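CCMAN5 (PDB 2XSG) hydrolyses alpha-mannosidic bonds as a family GH92 mannosidase and enables mannose-6-phosphate modification of recombinant human lysosomal enzymes made in yeast. Local coordinates at residues D14-T19 with T50-A55; E20-N25 with L656-N661; P45-T50 with G71-G76; T616-N621 with V647-P652. All blocks are in the same frame, centred on the assembly; numbering follows the deposited sequence.

Contact 1 (D14-T19 with T50-A55)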
loop_
_atom_site.group_PDB
_atom_site.type_symbol
_atom_site.label_atom_id
_atom_site.label_comp_id
_atom_site.label_asym_id
_atom_site.label_seq_id
_atom_site.Cartn_x
_atom_site.Cartn_y
_atom_site.Cartn_z
ATOM N N ASP A 14 11.130 10.938 -4.948
ATOM C CA ASP A 14 10.529 12.145 -4.398
ATOM C C ASP A 14 9.478 11.754 -3.340
ATOM O O ASP A 14 8.322 11.455 -3.684
ATOM C CB ASP A 14 9.898 12.979 -5.528
ATOM C CG ASP A 14 9.393 14.348 -5.061
ATOM O OD1 ASP A 14 9.248 14.599 -3.834
ATOM O OD2 ASP A 14 9.099 15.175 -5.950
ATOM N N VAL A 15 9.871 11.789 -2.062
ATOM C CA VAL A 15 8.973 11.361 -0.981
ATOM C C VAL A 15 7.769 12.297 -0.774
ATOM O O VAL A 15 6.893 12.014 0.035
ATOM C CB VAL A 15 9.704 11.133 0.377
ATOM C CG1 VAL A 15 10.834 10.107 0.248
ATOM C CG2 VAL A 15 10.216 12.457 0.969
ATOM N N PHE A 16 7.727 13.413 -1.498
ATOM C CA PHE A 16 6.605 14.338 -1.361
ATOM C C PHE A 16 5.486 14.061 -2.346
ATOM O O PHE A 16 4.386 14.586 -2.205
ATOM C CB PHE A 16 7.075 15.782 -1.462
ATOM C CG PHE A 16 7.906 16.209 -0.294
ATOM C CD1 PHE A 16 7.323 16.403 0.957
ATOM C CD2 PHE A 16 9.265 16.416 -0.448
ATOM C CE1 PHE A 16 8.091 16.791 2.050
ATOM C CE2 PHE A 16 10.049 16.805 0.636
ATOM C CZ PHE A 16 9.461 16.999 1.885
ATOM N N VAL A 17 5.759 13.205 -3.321
ATOM C CA VAL A 17 4.739 12.814 -4.275
ATOM C C VAL A 17 3.597 12.140 -3.531
ATOM O O VAL A 17 3.812 11.178 -2.789
ATOM C CB VAL A 17 5.307 11.907 -5.375
ATOM C CG1 VAL A 17 4.161 11.174 -6.134
ATOM C CG2 VAL A 17 6.170 12.756 -6.323
ATOM N N GLY A 18 2.392 12.665 -3.729
ATOM C CA GLY A 18 1.201 12.111 -3.087
ATOM C C GLY A 18 0.912 12.614 -1.666
ATOM O O GLY A 18 0.009 12.095 -1.009
ATOM N N THR A 19 1.657 13.620 -1.202
ATOM C CA THR A 19 1.517 14.142 0.177
ATOM C C THR A 19 0.615 15.386 0.305
ATOM O O THR A 19 0.467 15.942 1.402
ATOM C CB THR A 19 2.886 14.453 0.811
ATOM O OG1 THR A 19 3.519 15.521 0.086
ATOM C CG2 THR A 19 3.803 13.188 0.822
ATOM N N THR A 50 -2.145 10.570 6.725
ATOM C CA THR A 50 -0.906 10.193 7.417
ATOM C C THR A 50 -0.500 11.187 8.487
ATOM O O THR A 50 0.274 10.839 9.378
ATOM C CB THR A 50 0.278 9.980 6.471
ATOM O OG1 THR A 50 0.839 11.243 6.070
ATOM C CG2 THR A 50 -0.143 9.129 5.255
ATOM N N GLY A 51 -1.003 12.416 8.384
ATOM C CA GLY A 51 -0.648 13.458 9.339
ATOM C C GLY A 51 0.108 14.613 8.716
ATOM O O GLY A 51 0.437 15.567 9.415
ATOM N N TYR A 52 0.373 14.546 7.405
ATOM C CA TYR A 52 1.060 15.644 6.689
ATOM C C TYR A 52 0.336 16.025 5.403
ATOM O O TYR A 52 0.178 15.200 4.493
ATOM C CB TYR A 52 2.507 15.222 6.374
ATOM C CG TYR A 52 3.336 16.204 5.569
ATOM C CD1 TYR A 52 3.190 16.314 4.175
ATOM C CD2 TYR A 52 4.296 16.993 6.192
ATOM C CE1 TYR A 52 3.952 17.206 3.439
ATOM C CE2 TYR A 52 5.086 17.872 5.470
ATOM C CZ TYR A 52 4.913 17.980 4.091
ATOM O OH TYR A 52 5.704 18.870 3.390
ATOM N N ASP A 53 -0.130 17.267 5.321
ATOM C CA ASP A 53 -0.663 17.792 4.061
ATOM C C ASP A 53 0.292 18.836 3.493
ATOM O O ASP A 53 0.537 19.882 4.132
ATOM C CB ASP A 53 -2.074 18.372 4.257
ATOM C CG ASP A 53 -2.554 19.202 3.059
ATOM O OD1 ASP A 53 -2.005 19.073 1.937
ATOM O OD2 ASP A 53 -3.491 20.006 3.253
ATOM N N TYR A 54 0.802 18.572 2.287
ATOM C CA TYR A 54 1.797 19.462 1.618
ATOM C C TYR A 54 1.338 20.926 1.533
ATOM O O TYR A 54 2.168 21.854 1.557
ATOM C CB TYR A 54 2.143 18.958 0.202
ATOM C CG TYR A 54 3.409 19.582 -0.392
ATOM C CD1 TYR A 54 3.356 20.760 -1.161
ATOM C CD2 TYR A 54 4.666 19.013 -0.147
ATOM C CE1 TYR A 54 4.541 21.332 -1.684
ATOM C CE2 TYR A 54 5.849 19.584 -0.665
ATOM C CZ TYR A 54 5.772 20.724 -1.423
ATOM O OH TYR A 54 6.932 21.261 -1.922
ATOM N N ALA A 55 0.027 21.128 1.407
ATOM C CA ALA A 55 -0.530 22.465 1.214
ATOM C C ALA A 55 -0.462 23.316 2.477
ATOM O O ALA A 55 -0.671 24.531 2.390
ATOM C CB ALA A 55 -1.974 22.395 0.696
#
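Phe16, Thr19, Tyr52 and Tyr54 make a mostly buried contact between two loops of the N-terminal GH92 region, one ahead of strand 40-44 and the other following it. A single backbone bond joins them: Tyr54 N donates to Thr19 O at 2.8 Å from above the carbonyl plane. The same oxygen receives a CA-H...O contact from Asp53 CA at 3.4 Å. Beside this link Tyr54 turns its edge toward the face of Phe16, an offset T-shaped pair with planes 71° apart and centroids separated by 5.7 Å. Tyr52 OH comes obliquely to the Phe16 ring, 3.4 Å from Phe16 CE1. The Tyr52 ring extends past Thr19 because chi1, at 177°, swings CG away from the backbone N; Thr19 OG1 sits at the ring edge, 3.8 Å from Tyr52 CE1. That threonine hydroxyl donates to Phe16 O at 2.6 Å, bracing the type II turn Phe16-Thr19. Shortening Tyr52 to an alanine here would probably open a gap beside Phe16 and Thr19 and leave Glu106 without its hydroxyl partner. Strand 106-109 supplies that Glu106, bonded to Tyr52 OH, and lays Ala108 against Phe16. His103 stacks on Tyr54, Tyr52 also packs on strand 40-44, and helix 306-318 backs Val15 and Val17.

Contact 2 (E20-N25 with L656-N661); sequences EGDFGN and LPTMDN
Asn25 reaches across to Asp660 with its amide. CB already lies 3.9 Å from Asp660 OD1. CG, anti to the carbonyl carbon (chi1 -77°), has the same Asp660 OD1 as its nearest neighbour across the contact, at 3.7 Å, and ND2 ends 2.7 Å from Asp660 OD1 in a fairly straight hydrogen bond (161° at the hydrogen). The aspartate oxygen lies in the amide plane, whereas ND2 meets the carboxylate from above its plane, 39° out. The other branch, Asn25 OD1, accepts from Asn49 N, so both ends of the amide are held; ND2 also makes a weak bond to Asp22 OD1. An ordered water sits between the two aspartates, 2.6 Å from Asp660 OD1 and 2.8 Å from Asp22 OD1, and accepts from Gly24 N. Backbone bonds flank this polar centre: Thr658 N donates to Asp22 O at 2.9 Å, and Asn661 N to Gly24 O at 3.1 Å. At the other end the Phe23 ring packs against the Pro657 ring. An alanine in place of Asp660 would probably leave Asn25 ND2 without its strong acceptor and the water less firmly fixed. The side chain of Asp660 is also about 5 Å from the bound calcium ion, which is consistent with a polar network of amide, water and backbone that holds this carboxylate near the metal site.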
loop_
_atom_site.group_PDB
_atom_site.type_symbol
_atom_site.label_atom_id
_atom_site.label_comp_id
_atom_site.label_asym_id
_atom_site.label_seq_id
_atom_site.Cartn_x
_atom_site.Cartn_y
_atom_site.Cartn_z
ATOM N N GLU A 20 0.028 15.828 -0.804
ATOM C CA GLU A 20 -0.930 16.950 -0.755
ATOM C C GLU A 20 -2.361 16.450 -0.595
ATOM O O GLU A 20 -2.783 15.533 -1.300
ATOM C CB GLU A 20 -0.824 17.849 -1.993
ATOM C CG GLU A 20 -1.752 19.097 -1.929
ATOM C CD GLU A 20 -1.263 20.259 -2.780
ATOM O OE1 GLU A 20 -0.072 20.278 -3.132
ATOM O OE2 GLU A 20 -2.064 21.174 -3.077
ATOM N N GLY A 21 -3.079 17.037 0.358
ATOM C CA GLY A 21 -4.541 16.936 0.438
ATOM C C GLY A 21 -5.049 15.527 0.263
ATOM O O GLY A 21 -4.541 14.625 0.890
ATOM N N ASP A 22 -6.033 15.352 -0.615
ATOM C CA ASP A 22 -6.633 14.048 -0.890
ATOM C C ASP A 22 -6.126 13.485 -2.229
ATOM O O ASP A 22 -6.910 12.965 -3.021
ATOM C CB ASP A 22 -8.175 14.154 -0.887
ATOM C CG ASP A 22 -8.866 12.789 -0.740
ATOM O OD1 ASP A 22 -8.208 11.797 -0.336
ATOM O OD2 ASP A 22 -10.075 12.700 -1.019
ATOM N N PHE A 23 -4.814 13.583 -2.465
ATOM C CA PHE A 23 -4.210 13.162 -3.745
ATOM C C PHE A 23 -3.227 11.990 -3.559
ATOM O O PHE A 23 -2.126 11.977 -4.120
ATOM C CB PHE A 23 -3.549 14.346 -4.485
ATOM C CG PHE A 23 -4.508 15.463 -4.850
ATOM C CD1 PHE A 23 -5.123 15.493 -6.104
ATOM C CD2 PHE A 23 -4.783 16.491 -3.942
ATOM C CE1 PHE A 23 -6.014 16.534 -6.459
ATOM C CE2 PHE A 23 -5.668 17.530 -4.268
ATOM C CZ PHE A 23 -6.287 17.554 -5.539
ATOM N N GLY A 24 -3.629 11.005 -2.757
ATOM C CA GLY A 24 -2.798 9.824 -2.565
ATOM C C GLY A 24 -2.704 9.329 -1.132
ATOM O O GLY A 24 -2.599 8.131 -0.908
ATOM N N ASN A 25 -2.745 10.255 -0.173
ATOM C CA ASN A 25 -2.610 9.949 1.256
ATOM C C ASN A 25 -1.316 9.234 1.627
ATOM O O ASN A 25 -1.308 8.361 2.477
ATOM C CB ASN A 25 -3.861 9.261 1.818
ATOM C CG ASN A 25 -4.999 10.256 2.054
ATOM O OD1 ASN A 25 -4.856 11.195 2.843
ATOM N ND2 ASN A 25 -6.130 10.053 1.374
ATOM N N LEU A 656 -4.842 10.983 -8.730
ATOM C CA LEU A 656 -6.149 11.621 -8.849
ATOM C C LEU A 656 -6.687 11.984 -7.462
ATOM O O LEU A 656 -6.353 11.312 -6.481
ATOM C CB LEU A 656 -7.126 10.675 -9.533
ATOM C CG LEU A 656 -6.826 10.344 -11.006
ATOM C CD1 LEU A 656 -7.745 9.241 -11.468
ATOM C CD2 LEU A 656 -6.966 11.579 -11.886
ATOM N N PRO A 657 -7.533 13.027 -7.377
ATOM C CA PRO A 657 -8.196 13.261 -6.097
ATOM C C PRO A 657 -9.028 12.010 -5.718
ATOM O O PRO A 657 -9.631 11.401 -6.600
ATOM C CB PRO A 657 -9.109 14.457 -6.387
ATOM C CG PRO A 657 -9.284 14.443 -7.916
ATOM C CD PRO A 657 -7.986 13.966 -8.430
ATOM N N THR A 658 -9.048 11.676 -4.421
ATOM C CA THR A 658 -9.659 10.458 -3.834
ATOM C C THR A 658 -8.891 9.142 -4.081
ATOM O O THR A 658 -9.232 8.095 -3.504
ATOM C CB THR A 658 -11.111 10.181 -4.298
ATOM O OG1 THR A 658 -11.076 9.674 -5.639
ATOM C CG2 THR A 658 -12.024 11.404 -4.189
ATOM N N MET A 659 -7.903 9.173 -4.957
ATOM C CA MET A 659 -7.203 7.955 -5.344
ATOM C C MET A 659 -6.124 7.594 -4.321
ATOM O O MET A 659 -4.978 7.986 -4.459
ATOM C CB MET A 659 -6.610 8.125 -6.743
ATOM C CG MET A 659 -5.766 6.948 -7.249
ATOM S SD MET A 659 -5.236 7.320 -8.928
ATOM C CE MET A 659 -4.117 5.958 -9.230
ATOM N N ASP A 660 -6.511 6.882 -3.265
ATOM C CA ASP A 660 -5.570 6.512 -2.209
ATOM C C ASP A 660 -4.621 5.469 -2.765
ATOM O O ASP A 660 -5.027 4.653 -3.581
ATOM C CB ASP A 660 -6.326 5.945 -1.007
ATOM C CG ASP A 660 -7.191 6.983 -0.324
ATOM O OD1 ASP A 660 -6.836 8.182 -0.397
ATOM O OD2 ASP A 660 -8.235 6.611 0.265
ATOM N N ASN A 661 -3.356 5.523 -2.363
ATOM C CA ASN A 661 -2.370 4.541 -2.819
ATOM C C ASN A 661 -2.727 3.128 -2.294
ATOM O O ASN A 661 -2.471 2.116 -2.972
ATOM C CB ASN A 661 -0.965 4.951 -2.348
ATOM C CG ASN A 661 0.153 4.407 -3.239
ATOM O OD1 ASN A 661 -0.002 3.379 -3.924
ATOM N ND2 ASN A 661 1.301 5.099 -3.228
HETATM O O HOH W 1 -6.385 10.268 -1.865
#

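Contact 3 (P45-T50 with G71-G76); sequences PGRNNT and GGSGGG
The backbones of 45-50 and 71-76 come nearest at Asn49 and Gly74, where Gly74 CA points its hydrogen almost straight at Asn49 O, 3.2 Å away with 176° at the hydrogen. Glycine suits this spot, since a CB would fall against that oxygen. The second segment is folded by a type II' turn from Gly71 to Gly74, closed by Gly74 N to Gly71 O at 3.0 Å, with Gly72 at the positive phi such a turn favours. This glycine-rich loop, between strands 58-63 and 80-84, borders the site where a molecule of B3P, probably from the crystallisation liquor, is bound by Gly71 N. Within 45-50, Asn48 forms an Asx turn, its OD1 accepting from Thr50 N and Thr50 OG1. Arg47 provides the side-chain bridge. Extended from CG to NE, it approaches end-on and grips one atom with two nitrogens, NH1 at 3.0 Å and NH2 at 3.2 Å from Ser73 O. That oxygen lies in the guanidinium plane; NH2 uses a carbonyl lone pair, while NH1 is tilted 33° from the carbonyl plane. NH1 bonds back to Asn48 O as well, and NH2 and Ser73 OG both reach Asn167 O. Asn49 CB packs 3.5 Å from Gly74 N.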
loop_
_atom_site.group_PDB
_atom_site.type_symbol
_atom_site.label_atom_id
_atom_site.label_comp_id
_atom_site.label_asym_id
_atom_site.label_seq_id
_atom_site.Cartn_x
_atom_site.Cartn_y
_atom_site.Cartn_z
ATOM N N PRO A 45 -3.262 23.383 10.757
ATOM C CA PRO A 45 -4.382 22.638 11.336
ATOM C C PRO A 45 -4.885 21.503 10.444
ATOM O O PRO A 45 -5.671 20.664 10.896
ATOM C CB PRO A 45 -5.466 23.705 11.475
ATOM C CG PRO A 45 -5.207 24.626 10.336
ATOM C CD PRO A 45 -3.709 24.647 10.137
ATOM N N GLY A 46 -4.464 21.490 9.188
ATOM C CA GLY A 46 -4.879 20.443 8.239
ATOM C C GLY A 46 -3.794 19.393 8.074
ATOM O O GLY A 46 -2.620 19.640 8.352
ATOM N N ARG A 47 -4.198 18.202 7.637
ATOM C CA ARG A 47 -3.278 17.107 7.407
ATOM C C ARG A 47 -3.897 16.211 6.347
ATOM O O ARG A 47 -5.102 16.295 6.091
ATOM C CB ARG A 47 -3.033 16.309 8.707
ATOM C CG ARG A 47 -4.296 15.674 9.368
ATOM C CD ARG A 47 -3.912 14.937 10.633
ATOM N NE ARG A 47 -4.997 14.173 11.260
ATOM C CZ ARG A 47 -5.365 12.928 10.936
ATOM N NH1 ARG A 47 -4.781 12.263 9.959
ATOM N NH2 ARG A 47 -6.339 12.349 11.603
ATOM N N ASN A 48 -3.098 15.342 5.741
ATOM C CA ASN A 48 -3.685 14.198 5.060
ATOM C C ASN A 48 -3.879 13.032 6.057
ATOM O O ASN A 48 -3.684 13.206 7.261
ATOM C CB ASN A 48 -2.951 13.835 3.748
ATOM C CG ASN A 48 -1.673 13.037 3.955
ATOM O OD1 ASN A 48 -1.269 12.721 5.069
ATOM N ND2 ASN A 48 -1.034 12.690 2.842
ATOM N N ASN A 49 -4.304 11.869 5.586
ATOM C CA ASN A 49 -4.569 10.757 6.508
ATOM C C ASN A 49 -3.326 10.337 7.291
ATOM O O ASN A 49 -3.438 9.838 8.412
ATOM C CB ASN A 49 -5.186 9.553 5.778
ATOM C CG ASN A 49 -6.551 9.864 5.203
ATOM O OD1 ASN A 49 -7.072 9.122 4.357
ATOM N ND2 ASN A 49 -7.131 10.974 5.639
ATOM N N THR A 50 -2.145 10.570 6.725
ATOM C CA THR A 50 -0.906 10.193 7.417
ATOM C C THR A 50 -0.500 11.187 8.487
ATOM O O THR A 50 0.274 10.839 9.378
ATOM C CB THR A 50 0.278 9.980 6.471
ATOM O OG1 THR A 50 0.839 11.243 6.070
ATOM C CG2 THR A 50 -0.143 9.129 5.255
ATOM N N GLY A 71 -7.387 5.049 3.860
ATOM C CA GLY A 71 -8.518 5.992 3.879
ATOM C C GLY A 71 -8.933 6.355 5.301
ATOM O O GLY A 71 -8.094 6.343 6.211
ATOM N N GLY A 72 -10.223 6.652 5.496
ATOM C CA GLY A 72 -10.720 7.137 6.794
ATOM C C GLY A 72 -9.991 8.420 7.185
ATOM O O GLY A 72 -9.862 9.354 6.367
ATOM N N SER A 73 -9.515 8.482 8.429
ATOM C CA SER A 73 -8.680 9.601 8.860
ATOM C C SER A 73 -7.238 9.130 9.072
ATOM O O SER A 73 -6.456 9.766 9.773
ATOM C CB SER A 73 -9.277 10.283 10.115
ATOM O OG SER A 73 -9.341 9.388 11.218
ATOM N N GLY A 74 -6.898 7.995 8.461
ATOM C CA GLY A 74 -5.563 7.410 8.587
ATOM C C GLY A 74 -5.378 6.602 9.857
ATOM O O GLY A 74 -6.103 6.791 10.829
ATOM N N GLY A 75 -4.395 5.705 9.836
ATOM C CA GLY A 75 -4.040 4.885 10.988
ATOM C C GLY A 75 -2.684 5.213 11.576
ATOM O O GLY A 75 -1.902 5.989 11.001
ATOM N N GLY A 76 -2.401 4.631 12.738
ATOM C CA GLY A 76 -1.168 4.974 13.471
ATOM C C GLY A 76 -1.146 6.441 13.879
ATOM O O GLY A 76 -2.158 6.968 14.358
#

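Contact 4 (T616-N621 with V647-P652); sequences TKETWN and VYRLDP
Thr619 and Asn621, on strand 618-623, meet Val647 just past the end of the neighbouring strand 638-646, where the chain leaves a small antiparallel sheet. One methyl does the touching: Val647 CG2 is 3.6 Å from Thr619 OG1 and 3.8 Å from Asn621 OD1. With chi1 at 165° CG1 of Val647 is turned away from the backbone N toward Met659, which leaves CG2 against the strand. No direct hydrogen bond crosses between the segments; water does the joining. One water lies 2.7 Å from Lys617 O and 2.8 Å from Thr619 OG1, and accepts from Val647 N at 3.0 Å. A second, 3.2 Å from Lys617 O, accepts from Tyr648 N. The waters take over where strand pairing ends: strand 618-623 is an outermost strand of three, paired with 638-646 through backbone bonds of Thr619 with Thr645 and Asn621 with Leu643, and beyond Val647 the loop heads off toward helix 665-675. Within the strand, Asn621 ND2 donates to Thr619 OG1 at 3.3 Å, with that oxygen tilted 31° out of the amide plane, which ties together the two residues that receive the valine methyl. Farther out, Glu618 OE2 and Arg649 NH2 are 4.3 Å apart, opposite charges too distant for a salt bridge, with the carboxylate oxygen at the guanidinium edge.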
loop_
_atom_site.group_PDB
_atom_site.type_symbol
_atom_site.label_atom_id
_atom_site.label_comp_id
_atom_site.label_asym_id
_atom_site.label_seq_id
_atom_site.Cartn_x
_atom_site.Cartn_y
_atom_site.Cartn_z
ATOM N N THR A 616 1.406 7.122 -18.048
ATOM C CA THR A 616 2.422 8.108 -18.440
ATOM C C THR A 616 1.897 9.304 -19.233
ATOM O O THR A 616 2.680 10.185 -19.563
ATOM C CB THR A 616 3.593 7.495 -19.225
ATOM O OG1 THR A 616 3.188 7.233 -20.572
ATOM C CG2 THR A 616 4.079 6.214 -18.587
ATOM N N LYS A 617 0.596 9.331 -19.516
ATOM C CA LYS A 617 -0.023 10.385 -20.323
ATOM C C LYS A 617 -1.308 10.901 -19.651
ATOM O O LYS A 617 -1.638 10.492 -18.538
ATOM C CB LYS A 617 -0.342 9.849 -21.727
ATOM C CG LYS A 617 0.871 9.326 -22.503
ATOM C CD LYS A 617 0.442 8.738 -23.844
ATOM C CE LYS A 617 1.625 8.289 -24.675
ATOM N NZ LYS A 617 2.470 9.424 -25.143
ATOM N N GLU A 618 -2.002 11.815 -20.320
ATOM C CA GLU A 618 -3.308 12.280 -19.886
ATOM C C GLU A 618 -4.352 11.314 -20.395
ATOM O O GLU A 618 -4.271 10.873 -21.538
ATOM C CB GLU A 618 -3.622 13.643 -20.479
ATOM C CG GLU A 618 -2.770 14.787 -19.984
ATOM C CD GLU A 618 -3.469 16.117 -20.192
ATOM O OE1 GLU A 618 -4.311 16.201 -21.113
ATOM O OE2 GLU A 618 -3.213 17.061 -19.415
ATOM N N THR A 619 -5.323 10.981 -19.551
ATOM C CA THR A 619 -6.481 10.191 -19.970
ATOM C C THR A 619 -7.780 10.842 -19.519
ATOM O O THR A 619 -7.773 11.695 -18.624
ATOM C CB THR A 619 -6.477 8.768 -19.360
ATOM O OG1 THR A 619 -6.191 8.851 -17.953
ATOM C CG2 THR A 619 -5.452 7.878 -20.058
ATOM N N TRP A 620 -8.889 10.412 -20.125
ATOM C CA TRP A 620 -10.226 10.753 -19.640
ATOM C C TRP A 620 -10.539 10.013 -18.351
ATOM O O TRP A 620 -10.362 8.798 -18.258
ATOM C CB TRP A 620 -11.284 10.417 -20.686
ATOM C CG TRP A 620 -11.374 11.456 -21.750
ATOM C CD1 TRP A 620 -11.056 11.306 -23.080
ATOM C CD2 TRP A 620 -11.786 12.816 -21.581
ATOM N NE1 TRP A 620 -11.273 12.486 -23.742
ATOM C CE2 TRP A 620 -11.711 13.434 -22.852
ATOM C CE3 TRP A 620 -12.235 13.570 -20.487
ATOM C CZ2 TRP A 620 -12.067 14.775 -23.057
ATOM C CZ3 TRP A 620 -12.581 14.908 -20.689
ATOM C CH2 TRP A 620 -12.492 15.496 -21.965
ATOM N N ASN A 621 -10.986 10.769 -17.354
ATOM C CA ASN A 621 -11.371 10.205 -16.068
ATOM C C ASN A 621 -12.788 10.575 -15.701
ATOM O O ASN A 621 -13.093 11.750 -15.480
ATOM C CB ASN A 621 -10.392 10.623 -14.978
ATOM C CG ASN A 621 -9.083 9.882 -15.088
ATOM O OD1 ASN A 621 -8.926 8.806 -14.514
ATOM N ND2 ASN A 621 -8.163 10.412 -15.891
ATOM N N VAL A 647 -3.066 10.550 -14.501
ATOM C CA VAL A 647 -3.508 9.798 -13.328
ATOM C C VAL A 647 -2.394 9.849 -12.288
ATOM O O VAL A 647 -2.647 10.000 -11.097
ATOM C CB VAL A 647 -3.898 8.349 -13.734
ATOM C CG1 VAL A 647 -4.019 7.412 -12.526
ATOM C CG2 VAL A 647 -5.198 8.367 -14.511
ATOM N N TYR A 648 -1.161 9.737 -12.770
ATOM C CA TYR A 648 0.030 9.770 -11.949
ATOM C C TYR A 648 0.851 11.012 -12.288
ATOM O O TYR A 648 1.187 11.207 -13.463
ATOM C CB TYR A 648 0.889 8.544 -12.254
ATOM C CG TYR A 648 0.346 7.245 -11.729
ATOM C CD1 TYR A 648 -0.608 6.528 -12.446
ATOM C CD2 TYR A 648 0.824 6.703 -10.541
ATOM C CE1 TYR A 648 -1.118 5.314 -11.963
ATOM C CE2 TYR A 648 0.341 5.466 -10.054
ATOM C CZ TYR A 648 -0.629 4.787 -10.775
ATOM O OH TYR A 648 -1.105 3.591 -10.309
ATOM N N ARG A 649 1.170 11.834 -11.277
ATOM C CA ARG A 649 2.012 13.044 -11.456
ATOM C C ARG A 649 3.230 12.996 -10.540
ATOM O O ARG A 649 3.129 12.497 -9.418
ATOM C CB ARG A 649 1.248 14.349 -11.132
ATOM C CG ARG A 649 -0.144 14.481 -11.736
ATOM C CD ARG A 649 -0.539 15.926 -12.048
ATOM N NE ARG A 649 -1.022 15.943 -13.431
ATOM C CZ ARG A 649 -1.867 16.826 -13.961
ATOM N NH1 ARG A 649 -2.370 17.805 -13.223
ATOM N NH2 ARG A 649 -2.226 16.709 -15.245
ATOM N N LEU A 650 4.362 13.551 -10.990
ATOM C CA LEU A 650 5.476 13.783 -10.083
ATOM C C LEU A 650 5.225 15.136 -9.414
ATOM O O LEU A 650 5.836 16.154 -9.763
ATOM C CB LEU A 650 6.844 13.746 -10.788
ATOM C CG LEU A 650 8.042 13.592 -9.835
ATOM C CD1 LEU A 650 8.166 12.164 -9.291
ATOM C CD2 LEU A 650 9.344 14.010 -10.514
ATOM N N ASP A 651 4.305 15.115 -8.452
ATOM C CA ASP A 651 3.820 16.288 -7.765
ATOM C C ASP A 651 3.324 15.847 -6.402
ATOM O O ASP A 651 2.933 14.681 -6.227
ATOM C CB ASP A 651 2.622 16.873 -8.531
ATOM C CG ASP A 651 2.286 18.274 -8.092
ATOM O OD1 ASP A 651 3.060 19.189 -8.436
ATOM O OD2 ASP A 651 1.280 18.462 -7.378
ATOM N N PRO A 652 3.315 16.775 -5.419
ATOM C CA PRO A 652 2.613 16.473 -4.170
ATOM C C PRO A 652 1.158 16.016 -4.410
ATOM O O PRO A 652 0.651 15.125 -3.699
ATOM C CB PRO A 652 2.674 17.805 -3.412
ATOM C CG PRO A 652 3.974 18.408 -3.857
ATOM C CD PRO A 652 4.138 17.998 -5.316
HETATM O O HOH W 2 -0.648 9.264 -15.703
HETATM O O HOH W 3 -3.500 9.137 -17.098
#

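In the fold
Contact 2 sits centrally, 10 Å from contact 1, 11 Å from contact 3 and 12 Å from contact 4, centre to centre, and touches all three. Asp53 OD1 of contact 1 lies 2.8 Å from Gly21 N, the Asn25 amide leads on to contact 3, and Glu20 N lies 3.0 Å from Pro652 O of contact 4. Contacts 1 and 3 share Thr50. Contacts 3 and 4 do not touch. Calcium is bound by Asn588, Glu589 and Asp662, the last just beyond 656-661; B3P lies about 3 Å from Gly71 and about 5 Å from the Asp660 side chain. This is consistent with contacts 2 and 3 bordering the active-site pocket, between the N-terminal and catalytic regions.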